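Local coordinates for protein 4-hydroxybenzoyl-CoA thioesterase (Pseudomonas sp. CBS3, PDB 1LO7) that hydrolyses 4-hydroxybenzoyl-CoA to 4-hydroxybenzoate and coenzyme A, the last step in the conversion of 4-chlorobenzoate to 4-hydroxybenzoate, at residues N26-R29 and W30-A33; N37-K41 and C42-P46. All blocks are in the same frame, centred on the assembly; numbering follows the deposited sequence.

Contact 1: residues N26-R29 and W30-A33; sequences NYHR and WLDA. With 4CO (4-hydroxyphenacyl coenzyme A), chain B.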
ATOM      1  N   ASN A  26       1.267   0.848  -7.513  1.00 10.08           N
ATOM      2  CA  ASN A  26       0.841   2.215  -7.213  1.00  9.46           C
ATOM      3  C   ASN A  26       0.030   2.819  -8.350  1.00 12.99           C
ATOM      4  O   ASN A  26      -0.939   3.561  -8.108  1.00 10.70           O
ATOM      5  CB  ASN A  26       1.991   3.138  -6.748  1.00 10.55           C
ATOM      6  CG  ASN A  26       2.510   2.642  -5.415  1.00 15.29           C
ATOM      7  OD1 ASN A  26       1.704   2.329  -4.539  1.00 15.58           O
ATOM      8  ND2 ASN A  26       3.823   2.503  -5.247  1.00 13.49           N
ATOM      9  N   TYR A  27       0.411   2.526  -9.619  1.00 10.88           N
ATOM     10  CA  TYR A  27      -0.378   3.040 -10.718  1.00  9.39           C
ATOM     11  C   TYR A  27      -1.825   2.526 -10.605  1.00  8.69           C
ATOM     12  O   TYR A  27      -2.785   3.244 -10.815  1.00 11.50           O
ATOM     13  CB  TYR A  27       0.154   2.612 -12.099  1.00  8.18           C
ATOM     14  CG  TYR A  27       1.448   3.313 -12.462  1.00  8.82           C
ATOM     15  CD1 TYR A  27       1.439   4.678 -12.749  1.00 10.54           C
ATOM     16  CD2 TYR A  27       2.658   2.628 -12.532  1.00  7.50           C
ATOM     17  CE1 TYR A  27       2.619   5.333 -13.104  1.00 12.01           C
ATOM     18  CE2 TYR A  27       3.848   3.268 -12.880  1.00  7.93           C
ATOM     19  CZ  TYR A  27       3.819   4.630 -13.162  1.00 12.01           C
ATOM     20  OH  TYR A  27       4.983   5.297 -13.483  1.00 18.20           O
ATOM     21  N   HIS A  28      -2.001   1.255 -10.242  1.00  8.01           N
ATOM     22  CA  HIS A  28      -3.357   0.741 -10.122  1.00  8.99           C
ATOM     23  C   HIS A  28      -4.119   1.463  -9.001  1.00 15.37           C
ATOM     24  O   HIS A  28      -5.306   1.684  -9.107  1.00 11.81           O
ATOM     25  CB  HIS A  28      -3.328  -0.796  -9.908  1.00 10.08           C
ATOM     26  CG  HIS A  28      -2.769  -1.460 -11.122  1.00 13.68           C
ATOM     27  ND1 HIS A  28      -3.511  -1.538 -12.325  1.00 13.22           N
ATOM     28  CD2 HIS A  28      -1.548  -2.061 -11.319  1.00 13.25           C
ATOM     29  CE1 HIS A  28      -2.724  -2.186 -13.217  1.00 14.90           C
ATOM     30  NE2 HIS A  28      -1.548  -2.513 -12.634  1.00 13.68           N
ATOM     31  N   ARG A  29      -3.420   1.847  -7.899  1.00 10.94           N
ATOM     32  CA  ARG A  29      -4.093   2.580  -6.826  1.00  7.71           C
ATOM     33  C   ARG A  29      -4.587   3.877  -7.447  1.00  8.86           C
ATOM     34  O   ARG A  29      -5.719   4.269  -7.221  1.00 12.03           O
ATOM     35  CB  ARG A  29      -3.084   3.006  -5.725  1.00  9.39           C
ATOM     36  CG  ARG A  29      -2.682   1.918  -4.759  1.00 34.30           C
ATOM     37  CD  ARG A  29      -2.360   2.503  -3.374  1.00 41.86           C
ATOM     38  NE  ARG A  29      -1.198   3.366  -3.421  1.00 20.63           N
ATOM     39  CZ  ARG A  29      -1.218   4.695  -3.383  1.00 27.79           C
ATOM     40  NH1 ARG A  29      -2.351   5.341  -3.273  1.00 27.71           N
ATOM     41  NH2 ARG A  29      -0.063   5.402  -3.442  1.00 25.43           N
ATOM     42  N   TRP A  30      -3.737   4.516  -8.231  1.00  6.92           N
ATOM     43  CA  TRP A  30      -4.141   5.784  -8.823  1.00  8.14           C
ATOM     44  C   TRP A  30      -5.261   5.632  -9.872  1.00 13.12           C
ATOM     45  O   TRP A  30      -6.175   6.514  -9.987  1.00 10.51           O
ATOM     46  CB  TRP A  30      -2.933   6.568  -9.360  1.00  7.47           C
ATOM     47  CG  TRP A  30      -1.932   6.825  -8.287  1.00  8.72           C
ATOM     48  CD1 TRP A  30      -2.187   7.107  -6.978  1.00 11.95           C
ATOM     49  CD2 TRP A  30      -0.517   6.809  -8.442  1.00 10.21           C
ATOM     50  NE1 TRP A  30      -0.993   7.268  -6.295  1.00 12.78           N
ATOM     51  CE2 TRP A  30       0.045   7.068  -7.180  1.00 11.09           C
ATOM     52  CE3 TRP A  30       0.329   6.550  -9.528  1.00 10.40           C
ATOM     53  CZ2 TRP A  30       1.429   7.100  -7.025  1.00 11.57           C
ATOM     54  CZ3 TRP A  30       1.684   6.596  -9.363  1.00  9.60           C
ATOM     55  CH2 TRP A  30       2.232   6.859  -8.114  1.00  9.16           C
ATOM     56  N   LEU A  31      -5.186   4.540 -10.654  1.00 10.37           N
ATOM     57  CA  LEU A  31      -6.216   4.267 -11.657  1.00 11.06           C
ATOM     58  C   LEU A  31      -7.558   4.078 -10.945  1.00 10.42           C
ATOM     59  O   LEU A  31      -8.578   4.572 -11.360  1.00 11.31           O
ATOM     60  CB  LEU A  31      -5.874   3.020 -12.499  0.50 12.11           C
ATOM     61  CG  LEU A  31      -5.205   3.361 -13.840  0.50 18.02           C
ATOM     62  CD1 LEU A  31      -4.484   4.696 -13.779  0.50 13.34           C
ATOM     63  CD2 LEU A  31      -4.269   2.245 -14.288  0.50 24.68           C
ATOM     64  N   ASP A  32      -7.535   3.366  -9.803  1.00  8.71           N
ATOM     65  CA  ASP A  32      -8.774   3.152  -9.045  1.00  9.45           C
ATOM     66  C   ASP A  32      -9.350   4.468  -8.518  1.00 10.11           C
ATOM     67  O   ASP A  32     -10.584   4.686  -8.516  1.00  9.78           O
ATOM     68  CB  ASP A  32      -8.584   2.124  -7.920  1.00  9.75           C
ATOM     69  CG  ASP A  32      -9.928   1.637  -7.462  1.00 10.72           C
ATOM     70  OD1 ASP A  32     -10.706   1.118  -8.247  1.00 10.76           O
ATOM     71  OD2 ASP A  32     -10.185   1.811  -6.180  1.00  9.83           O
ATOM     72  N   ALA A  33      -8.466   5.381  -8.077  1.00  9.15           N
ATOM     73  CA  ALA A  33      -8.971   6.660  -7.580  1.00  9.71           C
ATOM     74  C   ALA A  33      -9.515   7.461  -8.763  1.00  9.76           C
ATOM     75  O   ALA A  33     -10.548   8.142  -8.687  1.00 11.06           O
ATOM     76  CB  ALA A  33      -7.833   7.443  -6.904  1.00 10.75           C
TER
HETATM   77  N1A 4CO B 170     -13.309  -9.740 -19.663  1.00 13.46           N
HETATM   78  C2A 4CO B 170     -14.310  -8.959 -20.169  1.00 17.56           C
HETATM   79  N3A 4CO B 170     -15.514  -8.796 -19.687  1.00 11.61           N
HETATM   80  C4A 4CO B 170     -15.704  -9.497 -18.548  1.00 12.65           C
HETATM   81  C5A 4CO B 170     -14.792 -10.335 -17.931  1.00 12.37           C
HETATM   82  C6A 4CO B 170     -13.526 -10.446 -18.526  1.00 14.95           C
HETATM   83  N6A 4CO B 170     -12.569 -11.201 -18.029  1.00 18.38           N
HETATM   84  N7A 4CO B 170     -15.338 -10.911 -16.788  1.00 13.68           N
HETATM   85  C8A 4CO B 170     -16.585 -10.426 -16.733  1.00 14.59           C
HETATM   86  N9A 4CO B 170     -16.861  -9.589 -17.782  1.00 13.40           N
HETATM   87  C1D 4CO B 170     -18.135  -8.943 -18.111  1.00 13.03           C
HETATM   88  C2D 4CO B 170     -19.166  -9.952 -18.610  1.00 15.93           C
HETATM   89  O2D 4CO B 170     -18.950 -10.294 -19.981  1.00 19.55           O
HETATM   90  C3D 4CO B 170     -20.424  -9.115 -18.461  1.00 17.44           C
HETATM   91  O3D 4CO B 170     -20.409  -8.042 -19.368  1.00 20.03           O
HETATM   92  P3D 4CO B 170     -21.651  -7.699 -20.283  1.00 17.07           P
HETATM   93  O7A 4CO B 170     -21.569  -8.576 -21.434  1.00 35.28           O
HETATM   94  O8A 4CO B 170     -22.896  -7.893 -19.533  1.00 18.54           O
HETATM   95  O9A 4CO B 170     -21.507  -6.211 -20.702  1.00 15.98           O
HETATM   96  C4D 4CO B 170     -20.142  -8.503 -17.092  1.00 17.83           C
HETATM   97  O4D 4CO B 170     -18.691  -8.529 -16.928  1.00 15.65           O
HETATM   98  C5D 4CO B 170     -20.850  -9.100 -15.912  1.00 18.24           C
HETATM   99  O5D 4CO B 170     -20.310 -10.407 -15.700  1.00 20.34           O
HETATM  100  P1A 4CO B 170     -21.319 -11.614 -15.495  1.00 20.47           P
HETATM  101  O1A 4CO B 170     -20.439 -12.792 -15.533  1.00 19.71           O
HETATM  102  O2A 4CO B 170     -22.354 -11.648 -16.504  1.00 26.34           O
HETATM  103  O3A 4CO B 170     -22.029 -11.460 -14.157  1.00 16.88           O
HETATM  104  P2A 4CO B 170     -21.658 -12.001 -12.694  1.00 17.81           P
HETATM  105  O4A 4CO B 170     -22.614 -11.355 -11.769  1.00 16.32           O
HETATM  106  O5A 4CO B 170     -21.859 -13.448 -12.675  1.00 19.36           O
HETATM  107  O6A 4CO B 170     -20.060 -11.851 -12.332  1.00 15.58           O
HETATM  108  CBP 4CO B 170     -18.619 -10.608 -10.972  1.00 16.19           C
HETATM  109  CCP 4CO B 170     -19.561 -10.549 -12.177  1.00 18.53           C
HETATM  110  CDP 4CO B 170     -19.353 -11.103  -9.715  1.00 13.65           C
HETATM  111  CEP 4CO B 170     -17.964  -9.249 -10.758  1.00 18.34           C
HETATM  112  CAP 4CO B 170     -17.574 -11.724 -11.141  1.00 16.30           C
HETATM  113  OAP 4CO B 170     -16.832 -11.527 -12.346  1.00 12.62           O
HETATM  114  C9P 4CO B 170     -16.463 -11.590 -10.101  1.00 11.24           C
HETATM  115  O9P 4CO B 170     -16.707 -11.752  -8.924  1.00 14.09           O
HETATM  116  N8P 4CO B 170     -15.156 -11.173 -10.570  1.00 11.41           N
HETATM  117  C7P 4CO B 170     -14.243 -10.850  -9.467  1.00 12.59           C
HETATM  118  C6P 4CO B 170     -14.299  -9.362  -9.093  1.00 13.91           C
HETATM  119  C5P 4CO B 170     -13.087  -9.030  -8.215  1.00 15.50           C
HETATM  120  O5P 4CO B 170     -12.846  -9.624  -7.170  1.00 12.73           O
HETATM  121  N4P 4CO B 170     -12.297  -7.942  -8.740  1.00  9.25           N
HETATM  122  C3P 4CO B 170     -11.065  -7.658  -8.017  1.00  9.85           C
HETATM  123  C2P 4CO B 170     -11.334  -6.942  -6.720  1.00 17.59           C
HETATM  124  S1P 4CO B 170     -12.703  -5.786  -6.775  1.00 18.77           S
HETATM  125  O1B 4CO B 170     -10.835  -3.233  -5.964  1.00 14.50           O
HETATM  126  C1B 4CO B 170     -12.021  -3.427  -5.765  1.00 11.31           C
HETATM  127  C2B 4CO B 170     -12.990  -2.363  -6.054  1.00  7.93           C
HETATM  128  C3B 4CO B 170     -14.363  -2.601  -5.803  1.00  9.97           C
HETATM  129  C4B 4CO B 170     -15.292  -1.593  -6.052  1.00  8.40           C
HETATM  130  C5B 4CO B 170     -14.852  -0.339  -6.523  1.00 11.15           C
HETATM  131  O2B 4CO B 170     -15.768   0.716  -6.719  1.00 11.52           O
HETATM  132  C6B 4CO B 170     -13.472  -0.122  -6.795  1.00  8.06           C
HETATM  133  C7B 4CO B 170     -12.532  -1.144  -6.556  1.00  8.78           C
HETATM  134  CB  4CO B 170     -12.510  -4.740  -5.277  1.00 11.04           C
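Trp30 turns the edge of its six-membered ring toward the face of Tyr27, an offset edge-to-face pair with centroids 5.7 Å apart and planes at 90°. The touch is made by Trp30 CE3 and CZ3, with CE3 3.9 Å from Tyr27 CD1. With CG anti to its own carbonyl carbon (chi1 -58°), the indole lies back along the preceding turn of the helix, where its face meets Asn26: the CB of Asn26 makes a CH-pi contact 4.2 Å from the centroid of the six-membered ring, and Asn26 O comes within 3.3 Å of Trp30 CD2. The same oxygen accepts the backbone N-H of Trp30. At the pyrrole end the guanidinium of Arg29 crosses the indole with planes 76° apart, NH2 lying 3.5 Å from Trp30 NE1. Arg29 folds back through its bent chain, and its NE donates to Asn26 OD1 at 3.3 Å. Beyond the segment, Trp30 packs on Leu78 and Ile80 of strand 77-87. Replacing Trp30 by an alanine is likely to leave the Tyr27 face and Asn26 CB without their aromatic partner and to open a gap between the helix and strand 77-87. Two residues further along, Asp32 has CG anti to its backbone N, which carries the carboxylate to the ligand: OD1 is 3.4 Å from C6B of the hydroxyphenacyl ring. Arg117 forms a salt bridge with OD1, and Trp23 NE1 of the second subunit hydrogen-bonds OD2. This is the central helix of the hot dog fold, wrapped by its antiparallel sheet, with Asp32 lining the hydroxyphenacyl end of the ligand pocket.

Contact 2: residues N37-K41 and C42-P46; sequences NYFIK and CGLPP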
ATOM      1  N   ASN A  37     -13.213   8.909  -9.208  1.00 10.85           N
ATOM      2  CA  ASN A  37     -13.252  10.354  -9.378  1.00 10.77           C
ATOM      3  C   ASN A  37     -14.105  10.719 -10.605  1.00 16.85           C
ATOM      4  O   ASN A  37     -14.837  11.743 -10.641  1.00 12.79           O
ATOM      5  CB  ASN A  37     -11.808  10.911  -9.541  1.00  9.35           C
ATOM      6  CG  ASN A  37     -11.830  12.442  -9.757  1.00 10.71           C
ATOM      7  OD1 ASN A  37     -12.083  13.213  -8.793  1.00 14.62           O
ATOM      8  ND2 ASN A  37     -11.603  12.881 -10.985  1.00 12.30           N
ATOM      9  N   TYR A  38     -13.986   9.875 -11.650  1.00 11.44           N
ATOM     10  CA  TYR A  38     -14.757  10.105 -12.880  1.00  8.45           C
ATOM     11  C   TYR A  38     -16.228  10.079 -12.546  1.00 12.39           C
ATOM     12  O   TYR A  38     -16.965  10.986 -12.874  1.00 11.28           O
ATOM     13  CB  TYR A  38     -14.456   8.964 -13.870  1.00 10.34           C
ATOM     14  CG  TYR A  38     -15.325   8.983 -15.097  1.00 10.26           C
ATOM     15  CD1 TYR A  38     -14.988   9.762 -16.209  1.00 13.56           C
ATOM     16  CD2 TYR A  38     -16.480   8.201 -15.143  1.00 14.54           C
ATOM     17  CE1 TYR A  38     -15.794   9.770 -17.352  1.00 16.19           C
ATOM     18  CE2 TYR A  38     -17.302   8.190 -16.273  1.00 15.89           C
ATOM     19  CZ  TYR A  38     -16.950   8.980 -17.368  1.00 18.39           C
ATOM     20  OH  TYR A  38     -17.785   8.946 -18.456  1.00 19.36           O
ATOM     21  N   PHE A  39     -16.674   9.026 -11.860  1.00  9.56           N
ATOM     22  CA  PHE A  39     -18.081   8.949 -11.530  1.00  9.77           C
ATOM     23  C   PHE A  39     -18.526  10.084 -10.601  1.00 15.91           C
ATOM     24  O   PHE A  39     -19.629  10.631 -10.805  1.00 16.53           O
ATOM     25  CB  PHE A  39     -18.405   7.571 -10.899  1.00  8.03           C
ATOM     26  CG  PHE A  39     -18.274   6.471 -11.925  1.00  8.52           C
ATOM     27  CD1 PHE A  39     -19.076   6.513 -13.060  1.00 11.74           C
ATOM     28  CD2 PHE A  39     -17.363   5.414 -11.793  1.00 15.15           C
ATOM     29  CE1 PHE A  39     -18.994   5.526 -14.043  1.00 11.88           C
ATOM     30  CE2 PHE A  39     -17.257   4.423 -12.776  1.00 13.80           C
ATOM     31  CZ  PHE A  39     -18.086   4.472 -13.899  1.00 10.99           C
ATOM     32  N   ILE A  40     -17.694  10.429  -9.572  1.00 10.50           N
ATOM     33  CA  ILE A  40     -18.077  11.506  -8.644  1.00  9.50           C
ATOM     34  C   ILE A  40     -18.224  12.831  -9.399  1.00 13.22           C
ATOM     35  O   ILE A  40     -19.195  13.595  -9.190  1.00 12.63           O
ATOM     36  CB  ILE A  40     -17.097  11.646  -7.478  1.00  9.56           C
ATOM     37  CG1 ILE A  40     -17.174  10.451  -6.527  1.00  9.58           C
ATOM     38  CG2 ILE A  40     -17.272  12.968  -6.729  1.00 12.20           C
ATOM     39  CD1 ILE A  40     -18.468  10.366  -5.710  1.00 12.54           C
ATOM     40  N   LYS A  41     -17.272  13.078 -10.291  1.00 10.47           N
ATOM     41  CA  LYS A  41     -17.316  14.299 -11.047  1.00 11.50           C
ATOM     42  C   LYS A  41     -18.474  14.301 -11.993  1.00 16.69           C
ATOM     43  O   LYS A  41     -18.997  15.361 -12.331  1.00 16.14           O
ATOM     44  CB  LYS A  41     -15.990  14.588 -11.735  1.00 11.77           C
ATOM     45  CG  LYS A  41     -14.882  14.902 -10.712  1.00 16.05           C
ATOM     46  CD  LYS A  41     -15.108  16.242  -9.992  1.00 21.14           C
ATOM     47  CE  LYS A  41     -13.920  16.717  -9.159  1.00 22.79           C
ATOM     48  NZ  LYS A  41     -13.487  15.653  -8.259  1.00 35.13           N
ATOM     49  N   CYS A  42     -18.873  13.116 -12.443  1.00 12.14           N
ATOM     50  CA  CYS A  42     -20.004  13.028 -13.353  1.00 11.89           C
ATOM     51  C   CYS A  42     -21.345  13.202 -12.620  1.00 14.50           C
ATOM     52  O   CYS A  42     -22.399  13.295 -13.247  1.00 18.78           O
ATOM     53  CB  CYS A  42     -20.000  11.753 -14.205  1.00 13.50           C
ATOM     54  SG  CYS A  42     -18.776  11.886 -15.531  1.00 15.26           S
ATOM     55  N   GLY A  43     -21.306  13.235 -11.294  1.00 11.14           N
ATOM     56  CA  GLY A  43     -22.554  13.433 -10.532  1.00 11.28           C
ATOM     57  C   GLY A  43     -23.135  12.228  -9.810  1.00 16.03           C
ATOM     58  O   GLY A  43     -24.192  12.343  -9.206  1.00 18.32           O
ATOM     59  N   LEU A  44     -22.484  11.070  -9.838  1.00 13.02           N
ATOM     60  CA  LEU A  44     -23.068   9.971  -9.110  1.00 11.29           C
ATOM     61  C   LEU A  44     -22.778  10.206  -7.638  1.00 15.47           C
ATOM     62  O   LEU A  44     -21.787  10.854  -7.229  1.00 13.34           O
ATOM     63  CB  LEU A  44     -22.375   8.637  -9.489  1.00 12.83           C
ATOM     64  CG  LEU A  44     -22.812   8.019 -10.822  1.00 13.39           C
ATOM     65  CD1 LEU A  44     -22.247   8.765 -12.032  1.00 11.51           C
ATOM     66  CD2 LEU A  44     -22.368   6.559 -10.878  1.00 17.86           C
ATOM     67  N   PRO A  45     -23.610   9.653  -6.805  1.00 11.23           N
ATOM     68  CA  PRO A  45     -23.367   9.807  -5.384  1.00 10.82           C
ATOM     69  C   PRO A  45     -22.238   8.858  -4.949  1.00 10.79           C
ATOM     70  O   PRO A  45     -21.897   7.930  -5.667  1.00 13.53           O
ATOM     71  CB  PRO A  45     -24.694   9.332  -4.742  1.00  9.97           C
ATOM     72  CG  PRO A  45     -25.721   9.138  -5.845  1.00 10.18           C
ATOM     73  CD  PRO A  45     -24.884   8.951  -7.099  1.00 11.36           C
ATOM     74  N   PRO A  46     -21.685   9.050  -3.772  1.00 10.57           N
ATOM     75  CA  PRO A  46     -20.656   8.154  -3.276  1.00 11.23           C
ATOM     76  C   PRO A  46     -21.244   6.777  -3.036  1.00 10.86           C
ATOM     77  O   PRO A  46     -22.447   6.655  -2.725  1.00 11.43           O
ATOM     78  CB  PRO A  46     -20.197   8.736  -1.922  1.00 15.99           C
ATOM     79  CG  PRO A  46     -20.998  10.017  -1.720  1.00 16.63           C
ATOM     80  CD  PRO A  46     -21.865  10.258  -2.939  1.00 12.92           C
TER
HETATM   81  O   HOH W   1     -20.954  13.288  -7.121  1.00 27.51           O
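Cys42 N still bonds to Tyr38 O in the helical pattern, but Leu44 N bonds to Phe39 O, five residues back, at 3.0 Å, and Gly43 N bonds to Ile40 O from above the carbonyl plane. A water bridges the turn, donating to Ile40 O and to Leu44 O, the latter at 2.6 Å, so Ile40 O accepts two bonds, from Gly43 N and the water. This is a Schellman motif, with Gly43 at positive phi (106°); a side chain there would press against the preceding carbonyl oxygen. It closes helix 25-41 of the hot dog fold and turns the chain toward helix 47-54, for which Pro46 is the N-cap residue. A sulfur-aromatic contact joins the last turn to the residue after it: Cys42 SG sits over one face of the Tyr38 ring, 4.0 Å from its centroid and shifted toward the rim, nearest CZ at 3.9 Å. CG anti to the backbone N (chi1 172°) places the Tyr38 ring beside Cys42, and chi2 near 85° turns its face to the sulfur. Apolar packing does the rest. Phe39 and Leu44 run side by side in the same direction, CD1 of the ring 3.9 Å from Leu44 CD2, while Ile40 CD1 touches Leu44 O and, at 4.0 Å, Pro46 CA. Phe119 meets Phe39 edge-to-face, and Tyr136 and Leu139 of helix 134-140 cover Leu44. The polar side-chain pair lies within the last helical turn: Lys41 bends so that NZ donates to Asn37 OD1 at 2.9 Å, both residues packing on Arg10 of the third subunit.

How the contacts relate
Both contacts use helix 25-41, in series along the chain, with centres about 16 Å apart. Contact 1 is the deeper, about 7 Å from the centre of the chain; contact 2, about 12 Å out, is only partly buried and has Lys41 and Gly43 exposed. Their chemistry follows. Within 26-33 the helical bonds run unbroken, leaving side chains to carry the distinctive contacts: aromatic and CH-pi packing along the helix face that lies on the sheet, and a carboxylate at the bound ligand. In 37-46 the backbone itself changes, and a glycine turn, a bridging water, a sulfur over a ring and apolar side chains finish the helix. Each contact also packs against the third subunit.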